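Local atomic coordinates of carboxypeptidase Y inhibitor (PDB entry 1WPX), a protein that inhibits carboxypeptidase Y, a serine protease, specifically and potently as a member of the phosphatidylethanolamine-binding protein family. Residues His19-Glu23 and Asp24-Asp28. Numbering follows the deposited sequence.
Sequences HGILE and DVIHD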
ATOM      1  N   HIS B  19      12.858  10.581   7.340  1.00 36.31           N
ATOM      2  CA  HIS B  19      13.547  11.363   6.320  1.00 36.23           C
ATOM      3  C   HIS B  19      14.112  12.690   6.822  1.00 36.71           C
ATOM      4  O   HIS B  19      14.368  13.600   6.032  1.00 37.20           O
ATOM      5  CB  HIS B  19      12.603  11.589   5.138  1.00 35.00           C
ATOM      6  CG  HIS B  19      12.088  10.315   4.544  1.00 37.03           C
ATOM      7  ND1 HIS B  19      12.816   9.563   3.648  1.00 38.17           N
ATOM      8  CD2 HIS B  19      10.950   9.619   4.778  1.00 37.96           C
ATOM      9  CE1 HIS B  19      12.151   8.459   3.356  1.00 36.40           C
ATOM     10  NE2 HIS B  19      11.015   8.468   4.030  1.00 36.80           N
ATOM     11  N   GLY B  20      14.310  12.782   8.136  1.00 36.68           N
ATOM     12  CA  GLY B  20      14.870  13.980   8.746  1.00 38.32           C
ATOM     13  C   GLY B  20      14.234  15.327   8.431  1.00 40.97           C
ATOM     14  O   GLY B  20      14.908  16.358   8.486  1.00 40.28           O
ATOM     15  N   ILE B  21      12.944  15.335   8.113  1.00 41.97           N
ATOM     16  CA  ILE B  21      12.251  16.579   7.798  1.00 42.29           C
ATOM     17  C   ILE B  21      12.017  17.414   9.062  1.00 43.83           C
ATOM     18  O   ILE B  21      11.961  18.641   8.997  1.00 43.47           O
ATOM     19  CB  ILE B  21      10.886  16.301   7.133  1.00 42.53           C
ATOM     20  CG1 ILE B  21      11.075  15.462   5.864  1.00 41.30           C
ATOM     21  CG2 ILE B  21      10.186  17.612   6.821  1.00 41.57           C
ATOM     22  CD1 ILE B  21      11.804  16.165   4.751  1.00 39.83           C
ATOM     23  N   LEU B  22      11.886  16.748  10.207  1.00 45.10           N
ATOM     24  CA  LEU B  22      11.651  17.440  11.474  1.00 47.76           C
ATOM     25  C   LEU B  22      12.893  18.135  12.029  1.00 50.16           C
ATOM     26  O   LEU B  22      12.783  19.105  12.774  1.00 51.60           O
ATOM     27  CB  LEU B  22      11.125  16.466  12.535  1.00 45.79           C
ATOM     28  CG  LEU B  22       9.767  15.797  12.317  1.00 45.77           C
ATOM     29  CD1 LEU B  22       9.445  14.895  13.497  1.00 43.65           C
ATOM     30  CD2 LEU B  22       8.697  16.856  12.157  1.00 45.63           C
ATOM     31  N   GLU B  23      14.072  17.641  11.667  1.00 52.06           N
ATOM     32  CA  GLU B  23      15.315  18.208  12.167  1.00 53.80           C
ATOM     33  C   GLU B  23      16.047  19.078  11.164  1.00 53.12           C
ATOM     34  O   GLU B  23      16.576  20.127  11.519  1.00 54.77           O
ATOM     35  CB  GLU B  23      16.247  17.090  12.646  1.00 58.00           C
ATOM     36  CG  GLU B  23      15.923  15.727  12.056  1.00 65.03           C
ATOM     37  CD  GLU B  23      14.664  15.116  12.667  1.00 69.17           C
ATOM     38  OE1 GLU B  23      13.957  14.346  11.968  1.00 68.25           O
ATOM     39  OE2 GLU B  23      14.395  15.406  13.857  1.00 71.06           O
ATOM     40  N   ASP B  24      16.080  18.653   9.910  1.00 51.33           N
ATOM     41  CA  ASP B  24      16.774  19.425   8.891  1.00 50.03           C
ATOM     42  C   ASP B  24      15.997  20.644   8.427  1.00 49.62           C
ATOM     43  O   ASP B  24      16.590  21.671   8.102  1.00 50.15           O
ATOM     44  CB  ASP B  24      17.057  18.558   7.670  1.00 49.91           C
ATOM     45  CG  ASP B  24      17.807  17.310   8.015  1.00 51.11           C
ATOM     46  OD1 ASP B  24      18.036  16.484   7.104  1.00 51.25           O
ATOM     47  OD2 ASP B  24      18.167  17.156   9.200  1.00 52.14           O
ATOM     48  N   VAL B  25      14.672  20.535   8.398  1.00 48.25           N
ATOM     49  CA  VAL B  25      13.850  21.624   7.900  1.00 46.84           C
ATOM     50  C   VAL B  25      12.942  22.325   8.900  1.00 47.52           C
ATOM     51  O   VAL B  25      13.062  23.530   9.104  1.00 49.19           O
ATOM     52  CB  VAL B  25      12.994  21.134   6.724  1.00 45.74           C
ATOM     53  CG1 VAL B  25      12.343  22.306   6.029  1.00 46.05           C
ATOM     54  CG2 VAL B  25      13.859  20.355   5.751  1.00 44.73           C
ATOM     55  N   ILE B  26      12.034  21.577   9.513  1.00 47.87           N
ATOM     56  CA  ILE B  26      11.086  22.142  10.470  1.00 47.11           C
ATOM     57  C   ILE B  26      11.710  22.536  11.810  1.00 48.47           C
ATOM     58  O   ILE B  26      11.215  23.433  12.490  1.00 48.78           O
ATOM     59  CB  ILE B  26       9.925  21.154  10.714  1.00 44.99           C
ATOM     60  CG1 ILE B  26       9.170  20.925   9.401  1.00 44.61           C
ATOM     61  CG2 ILE B  26       8.992  21.690  11.780  1.00 44.69           C
ATOM     62  CD1 ILE B  26       8.092  19.868   9.474  1.00 43.80           C
ATOM     63  N   HIS B  27      12.797  21.869  12.180  1.00 49.58           N
ATOM     64  CA  HIS B  27      13.486  22.146  13.438  1.00 50.69           C
ATOM     65  C   HIS B  27      12.599  22.005  14.676  1.00 51.99           C
ATOM     66  O   HIS B  27      12.796  22.703  15.671  1.00 53.28           O
ATOM     67  CB  HIS B  27      14.111  23.546  13.420  1.00 49.23           C
ATOM     68  CG  HIS B  27      15.278  23.677  12.492  1.00 48.58           C
ATOM     69  ND1 HIS B  27      15.184  24.277  11.255  1.00 48.91           N
ATOM     70  CD2 HIS B  27      16.563  23.269  12.615  1.00 48.51           C
ATOM     71  CE1 HIS B  27      16.360  24.236  10.655  1.00 49.03           C
ATOM     72  NE2 HIS B  27      17.215  23.629  11.459  1.00 50.41           N
ATOM     73  N   ASP B  28      11.623  21.109  14.617  1.00 52.46           N
ATOM     74  CA  ASP B  28      10.744  20.878  15.752  1.00 53.39           C
ATOM     75  C   ASP B  28      10.281  19.431  15.737  1.00 54.30           C
ATOM     76  O   ASP B  28       9.426  19.053  14.937  1.00 55.87           O
ATOM     77  CB  ASP B  28       9.531  21.801  15.695  1.00 54.47           C
ATOM     78  CG  ASP B  28       8.599  21.599  16.874  1.00 56.42           C
ATOM     79  OD1 ASP B  28       7.590  22.328  16.972  1.00 56.89           O
ATOM     80  OD2 ASP B  28       8.880  20.706  17.705  1.00 55.80           O
TER
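The backbone N of D24 donates to G20 O at 2.9 Å, the donor tilted 27° from the carbonyl plane. This i-to-i+4 bond belongs to a short, weakly bonded helical turn. G20, at positive phi, is also the C-prime residue of the Schellman motif ending helix 8-18, where I21 N reaches Y16 O and G20 N reaches K17 O; the chain thus leaves one helix and enters the next turn within a few residues. I26 N bonds I21 O at 3.0 Å, almost collinear (177°), and V25 N reaches the same oxygen weakly. H27 has positive phi, and past it D28 N returns to L22 O (3.0 Å), an i-to-i+6 bond.

A chi1 of -55° sets D24 CG beside its own backbone N and lays the carboxylate against G20 O, a non-bonded contact between acceptors, while OD1 forms a salt bridge with R163 of strand 162-170, whose NH1 also bonds H19 O. Replacing D24 by alanine removes the carboxylate and is likely to leave R163 NH1 without its acidic mate on this turn.

Hydrophobic packing lies on another side of the turn. I26 CD1 meets I21 CG2 and L22 CD2, each at 4.1 Å; the I26 and L22 side chains run alongside one another. Beyond them, I21 rests on V165 and I26 on L167, seating the turn against the strand, while L22 packs on Y16 and F31. At the outer end, E23 O sits over one face of the H27 imidazole, 3.3 Å from CD2.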